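Local coordinates for MEM-A1 (Soil metagenome, PDB 6E0S), which is a subclass B3 metallo-beta-lactamase from a soil metagenome, a zinc enzyme that probably inactivates beta-lactam antibiotics by hydrolysing their four-membered ring, at residues F31-S36 against A256-R261; T162-P167 against S175-A180. One frame throughout, in Å; residues are numbered along the deposited sequence.

In the fold
From the N terminus, the chain first lays down strand 31-34, the outermost strand on one side of the seven-stranded sheet, and more than two hundred residues later 256-261 returns to it in interaction 1, just before the long C-terminal helix 263-285. Interaction 2 is nested inside that large loop. It closes a small one, pairing strands 159-165 and 174-182, with zinc ligand H169 in the turn between them. The centres lie about 17 Å apart, yet the contacts touch where F34 O packs on A180 CB. In the αββα sandwich, interaction 1 joins the edge strand of one sheet to the connection ahead of the last helix, and interaction 2 pairs neighbouring strands within the other sheet.

Interaction 1: F31-S36 against A256-R261; sequences FAVFGS and AAFIDR
F258 reaches from the 3-10 segment to pack against strand 31-34 and meets three consecutive residues. V33 CG1 sits over one face of its ring, 4.0 Å from the centroid and 18° off the ring normal, a CH-pi contact displaced toward the rim. V33 places this methyl by setting CG1 anti to its backbone N (chi1 179°). On the same side of the ring as this methyl, V33 O comes to 3.4 Å from F258 CD2. At the far end of the ring, F258 CZ lies 3.7 Å from F31 CE2. The two phenyl planes are almost parallel, 2° apart, but the rings meet rim to rim with centroids separated by 5.8 Å, so this is not a face-to-face stack. A second, looser touch lies farther along, where F34 CE1 comes to 4.2 Å from I259 CD1.

Moving outward, F31 also meets the ring of Y39 and rests on W244 and Q247 of helix 243-247. I232 of strand 232-235 touches V33, F34, F258 and I259 alike, filling in from the second sheet. On the strand side, V33 and F34 both face T37 in a classic beta bulge. On the other side, the 3-10 turn is tied by a 3.0 Å bond from I259 N to A256 O, while R246 NH1 bonds to F258 O.

No hydrogen bond joins the two segments directly. Their cohesion comes from apolar and aromatic packing, while the polar bonds around them fix the backbones that carry F258 and its partners, joining the N-terminal edge strand to the connection before helix 263-285.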
loop_
_atom_site.group_PDB
_atom_site.type_symbol
_atom_site.label_atom_id
_atom_site.label_comp_id
_atom_site.label_asym_id
_atom_site.label_seq_id
_atom_site.Cartn_x
_atom_site.Cartn_y
_atom_site.Cartn_z
ATOM N N PHE A 31 -7.157 -3.312 14.709
ATOM C CA PHE A 31 -7.920 -2.239 15.332
ATOM C C PHE A 31 -8.736 -1.514 14.286
ATOM O O PHE A 31 -8.342 -1.423 13.120
ATOM C CB PHE A 31 -7.022 -1.219 16.062
ATOM C CG PHE A 31 -5.802 -0.744 15.259
ATOM C CD1 PHE A 31 -4.608 -1.466 15.294
ATOM C CD2 PHE A 31 -5.834 0.454 14.543
ATOM C CE1 PHE A 31 -3.493 -1.018 14.573
ATOM C CE2 PHE A 31 -4.706 0.916 13.834
ATOM C CZ PHE A 31 -3.537 0.171 13.854
ATOM N N ALA A 32 -9.873 -0.984 14.724
ATOM C CA ALA A 32 -10.622 -0.038 13.915
ATOM C C ALA A 32 -9.846 1.257 13.767
ATOM O O ALA A 32 -9.265 1.756 14.736
ATOM C CB ALA A 32 -11.974 0.259 14.560
ATOM N N VAL A 33 -9.863 1.822 12.553
ATOM C CA VAL A 33 -9.167 3.080 12.330
ATOM C C VAL A 33 -10.230 4.178 12.304
ATOM O O VAL A 33 -10.193 5.111 13.107
ATOM C CB VAL A 33 -8.318 3.057 11.043
ATOM C CG1 VAL A 33 -7.650 4.367 10.852
ATOM C CG2 VAL A 33 -7.242 1.939 11.160
ATOM N N PHE A 34 -11.191 4.053 11.395
ATOM C CA PHE A 34 -12.274 5.025 11.258
ATOM C C PHE A 34 -13.445 4.343 10.564
ATOM O O PHE A 34 -13.270 3.782 9.491
ATOM C CB PHE A 34 -11.810 6.231 10.453
ATOM C CG PHE A 34 -12.633 7.454 10.681
ATOM C CD1 PHE A 34 -12.284 8.336 11.689
ATOM C CD2 PHE A 34 -13.766 7.706 9.921
ATOM C CE1 PHE A 34 -13.028 9.483 11.928
ATOM C CE2 PHE A 34 -14.527 8.863 10.149
ATOM C CZ PHE A 34 -14.150 9.746 11.161
ATOM N N GLY A 35 -14.627 4.384 11.179
ATOM C CA GLY A 35 -15.784 3.802 10.501
ATOM C C GLY A 35 -15.555 2.315 10.272
ATOM O O GLY A 35 -15.094 1.593 11.166
ATOM N N SER A 36 -15.808 1.858 9.038
ATOM C CA SER A 36 -15.686 0.443 8.671
ATOM C C SER A 36 -14.285 0.078 8.163
ATOM O O SER A 36 -14.098 -1.017 7.597
ATOM C CB SER A 36 -16.744 0.068 7.611
ATOM O OG SER A 36 -16.414 0.534 6.306
ATOM N N ALA A 256 -10.124 10.003 16.489
ATOM C CA ALA A 256 -9.429 11.249 16.168
ATOM C C ALA A 256 -7.909 11.132 16.337
ATOM O O ALA A 256 -7.173 11.944 15.770
ATOM C CB ALA A 256 -9.961 12.382 17.043
ATOM N N ALA A 257 -7.422 10.151 17.106
ATOM C CA ALA A 257 -5.978 9.953 17.212
ATOM C C ALA A 257 -5.337 9.779 15.846
ATOM O O ALA A 257 -4.172 10.137 15.653
ATOM C CB ALA A 257 -5.669 8.739 18.080
ATOM N N PHE A 258 -6.079 9.225 14.888
ATOM C CA PHE A 258 -5.515 8.931 13.579
ATOM C C PHE A 258 -5.519 10.127 12.655
ATOM O O PHE A 258 -4.831 10.084 11.627
ATOM C CB PHE A 258 -6.277 7.767 12.923
ATOM C CG PHE A 258 -6.153 6.491 13.689
ATOM C CD1 PHE A 258 -4.963 5.785 13.672
ATOM C CD2 PHE A 258 -7.207 6.001 14.434
ATOM C CE1 PHE A 258 -4.839 4.594 14.391
ATOM C CE2 PHE A 258 -7.087 4.827 15.152
ATOM C CZ PHE A 258 -5.891 4.130 15.139
ATOM N N ILE A 259 -6.273 11.182 12.990
ATOM C CA ILE A 259 -6.457 12.312 12.085
ATOM C C ILE A 259 -5.292 13.279 12.200
ATOM O O ILE A 259 -4.954 13.743 13.296
ATOM C CB ILE A 259 -7.786 13.031 12.371
ATOM C CG1 ILE A 259 -8.943 12.075 12.033
ATOM C CG2 ILE A 259 -7.850 14.350 11.573
ATOM C CD1 ILE A 259 -10.339 12.634 12.295
ATOM N N ASP A 260 -4.696 13.612 11.056
ATOM C CA ASP A 260 -3.637 14.622 11.001
ATOM C C ASP A 260 -3.543 15.065 9.544
ATOM O O ASP A 260 -2.964 14.349 8.719
ATOM C CB ASP A 260 -2.307 14.076 11.487
ATOM C CG ASP A 260 -1.212 15.140 11.491
ATOM O OD1 ASP A 260 -0.220 14.948 12.212
ATOM O OD2 ASP A 260 -1.352 16.173 10.794
ATOM N N ARG A 261 -4.065 16.255 9.251
ATOM C CA ARG A 261 -4.146 16.654 7.854
ATOM C C ARG A 261 -2.801 17.039 7.258
ATOM O O ARG A 261 -2.737 17.292 6.046
ATOM C CB ARG A 261 -5.167 17.789 7.699
ATOM C CG ARG A 261 -6.626 17.277 7.779
ATOM C CD ARG A 261 -7.664 18.316 7.300
ATOM N NE ARG A 261 -7.441 18.755 5.923
ATOM C CZ ARG A 261 -7.828 18.074 4.840
ATOM N NH1 ARG A 261 -8.470 16.910 4.949
ATOM N NH2 ARG A 261 -7.580 18.562 3.638
#

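Interaction 2: T162-P167 against S175-A180; sequences TARYTP and SWTWRA
T162 and T177 form a hydrogen-bonded antiparallel pair: T162 N gives a 2.7 Å bond to T177 O that is nearly straight (170° at hydrogen), and T177 N returns one of 3.0 Å to T162 O. R164 and S175 repeat the exchange, with R164 N to S175 O also at 2.7 Å and the donor almost in line with the carbonyl. Between them lies the non-hydrogen-bonded pair A163 and W176, where W176 CA-H points at T162 O.

The face carrying A163 and W176 is tightly packed. There the indole's six-membered ring passes beside A163, whose CB is 3.5 Å from W176 CZ3, and NE1 bonds to the carbonyl of N89.

The other face carries T162, R164, S175 and T177. At the end of the pairing, T166 OG1 and S175 OG share a 2.9 Å hydrogen bond. T166 holds OG1 between its backbone N and carbonyl carbon (chi1 55°), turned to the serine. The T162, R164 and T177 part is looser and watered. One water accepts from T162 OG1 at 2.6 Å and donates to T177 O. A second, in the guanidinium plane, accepts from R164 NH1 (water O to NH1 2.7 Å) and also bonds to T177 OG1; bends at chi2 and chi3 fold the arginine chain.

One face thus packs by direct contact, while the other combines water bridges with a direct hydroxyl pair. That pair joins the strand ends where the loop carrying zinc ligand H169 leaves and returns, S175 OG also bonding to D193 N; the T166 side chain lies about 11 Å from a bound zinc ion.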
loop_
_atom_site.group_PDB
_atom_site.type_symbol
_atom_site.label_atom_id
_atom_site.label_comp_id
_atom_site.label_asym_id
_atom_site.label_seq_id
_atom_site.Cartn_x
_atom_site.Cartn_y
_atom_site.Cartn_z
ATOM N N THR A 162 -10.406 4.950 -4.759
ATOM C CA THR A 162 -9.832 5.478 -5.989
ATOM C C THR A 162 -8.375 5.055 -6.118
ATOM O O THR A 162 -7.601 5.181 -5.159
ATOM C CB THR A 162 -9.927 7.001 -6.005
ATOM O OG1 THR A 162 -11.311 7.389 -5.950
ATOM C CG2 THR A 162 -9.293 7.597 -7.260
ATOM N N ALA A 163 -7.991 4.608 -7.321
ATOM C CA ALA A 163 -6.584 4.338 -7.608
ATOM C C ALA A 163 -5.857 5.625 -7.986
ATOM O O ALA A 163 -6.291 6.366 -8.890
ATOM C CB ALA A 163 -6.432 3.319 -8.741
ATOM N N ARG A 164 -4.754 5.900 -7.294
ATOM C CA ARG A 164 -3.888 7.028 -7.635
ATOM C C ARG A 164 -2.510 6.473 -7.963
ATOM O O ARG A 164 -1.766 6.088 -7.059
ATOM C CB ARG A 164 -3.816 8.053 -6.496
ATOM C CG ARG A 164 -5.196 8.637 -6.123
ATOM C CD ARG A 164 -5.778 9.451 -7.274
ATOM N NE ARG A 164 -4.941 10.592 -7.697
ATOM C CZ ARG A 164 -5.025 11.836 -7.212
ATOM N NH1 ARG A 164 -5.916 12.136 -6.270
ATOM N NH2 ARG A 164 -4.221 12.787 -7.673
ATOM N N TYR A 165 -2.167 6.433 -9.246
ATOM C CA TYR A 165 -0.868 5.897 -9.629
ATOM C C TYR A 165 0.233 6.702 -8.943
ATOM O O TYR A 165 0.268 7.932 -9.041
ATOM C CB TYR A 165 -0.718 5.965 -11.154
ATOM C CG TYR A 165 -1.345 4.824 -11.939
ATOM C CD1 TYR A 165 -2.381 4.068 -11.423
ATOM C CD2 TYR A 165 -0.912 4.552 -13.241
ATOM C CE1 TYR A 165 -2.938 2.983 -12.176
ATOM C CE2 TYR A 165 -1.468 3.516 -14.005
ATOM C CZ TYR A 165 -2.475 2.737 -13.469
ATOM O OH TYR A 165 -3.006 1.713 -14.234
ATOM N N THR A 166 1.129 6.015 -8.237
ATOM C CA THR A 166 2.289 6.660 -7.615
ATOM C C THR A 166 3.532 5.812 -7.855
ATOM O O THR A 166 4.164 5.322 -6.909
ATOM C CB THR A 166 2.063 6.875 -6.117
ATOM O OG1 THR A 166 1.731 5.626 -5.495
ATOM C CG2 THR A 166 0.956 7.906 -5.867
ATOM N N PRO A 167 3.914 5.616 -9.114
ATOM C CA PRO A 167 5.120 4.827 -9.394
ATOM C C PRO A 167 6.400 5.574 -9.011
ATOM O O PRO A 167 6.417 6.799 -8.801
ATOM C CB PRO A 167 5.049 4.600 -10.901
ATOM C CG PRO A 167 4.297 5.830 -11.445
ATOM C CD PRO A 167 3.273 6.111 -10.351
ATOM N N SER A 175 -1.214 4.309 -4.873
ATOM C CA SER A 175 -1.799 4.730 -3.607
ATOM C C SER A 175 -3.320 4.777 -3.772
ATOM O O SER A 175 -3.824 5.065 -4.854
ATOM C CB SER A 175 -1.256 6.093 -3.176
ATOM O OG SER A 175 0.178 6.036 -3.091
ATOM N N TRP A 176 -4.044 4.514 -2.684
ATOM C CA TRP A 176 -5.490 4.330 -2.724
ATOM C C TRP A 176 -6.205 5.295 -1.782
ATOM O O TRP A 176 -5.777 5.495 -0.636
ATOM C CB TRP A 176 -5.828 2.885 -2.354
ATOM C CG TRP A 176 -5.208 1.878 -3.245
ATOM C CD1 TRP A 176 -3.995 1.237 -3.049
ATOM C CD2 TRP A 176 -5.757 1.350 -4.446
ATOM N NE1 TRP A 176 -3.787 0.330 -4.067
ATOM C CE2 TRP A 176 -4.853 0.371 -4.926
ATOM C CE3 TRP A 176 -6.932 1.592 -5.166
ATOM C CZ2 TRP A 176 -5.091 -0.350 -6.102
ATOM C CZ3 TRP A 176 -7.164 0.878 -6.319
ATOM C CH2 TRP A 176 -6.244 -0.094 -6.773
ATOM N N THR A 177 -7.304 5.898 -2.237
ATOM C CA THR A 177 -7.993 6.887 -1.406
ATOM C C THR A 177 -9.492 6.574 -1.320
ATOM O O THR A 177 -10.097 6.042 -2.259
ATOM C CB THR A 177 -7.799 8.323 -1.913
ATOM O OG1 THR A 177 -8.419 8.451 -3.193
ATOM C CG2 THR A 177 -6.303 8.686 -2.055
ATOM N N TRP A 178 -10.082 6.882 -0.165
ATOM C CA TRP A 178 -11.512 6.663 0.054
ATOM C C TRP A 178 -11.934 7.508 1.245
ATOM O O TRP A 178 -11.104 8.094 1.940
ATOM C CB TRP A 178 -11.870 5.176 0.284
ATOM C CG TRP A 178 -11.322 4.537 1.552
ATOM C CD1 TRP A 178 -12.038 4.167 2.655
ATOM C CD2 TRP A 178 -9.966 4.134 1.810
ATOM N NE1 TRP A 178 -11.215 3.591 3.589
ATOM C CE2 TRP A 178 -9.936 3.569 3.098
ATOM C CE3 TRP A 178 -8.766 4.223 1.088
ATOM C CZ2 TRP A 178 -8.762 3.083 3.676
ATOM C CZ3 TRP A 178 -7.598 3.733 1.672
ATOM C CH2 TRP A 178 -7.607 3.166 2.935
ATOM N N ARG A 179 -13.238 7.595 1.462
ATOM C CA ARG A 179 -13.762 8.293 2.630
ATOM C C ARG A 179 -14.410 7.277 3.551
ATOM O O ARG A 179 -15.108 6.371 3.084
ATOM C CB ARG A 179 -14.794 9.366 2.224
ATOM C CG ARG A 179 -14.128 10.525 1.516
ATOM C CD ARG A 179 -15.014 11.780 1.487
ATOM N NE ARG A 179 -15.076 12.458 2.774
ATOM C CZ ARG A 179 -14.213 13.388 3.199
ATOM N NH1 ARG A 179 -13.200 13.796 2.450
ATOM N NH2 ARG A 179 -14.381 13.925 4.384
ATOM N N ALA A 180 -14.162 7.420 4.856
ATOM C CA ALA A 180 -14.797 6.615 5.886
ATOM C C ALA A 180 -15.646 7.543 6.739
ATOM O O ALA A 180 -15.411 8.755 6.766
ATOM C CB ALA A 180 -13.775 5.851 6.759
HETATM O O HOH W 1 -12.683 7.271 -3.720
HETATM O O HOH W 2 -7.780 10.805 -4.809
#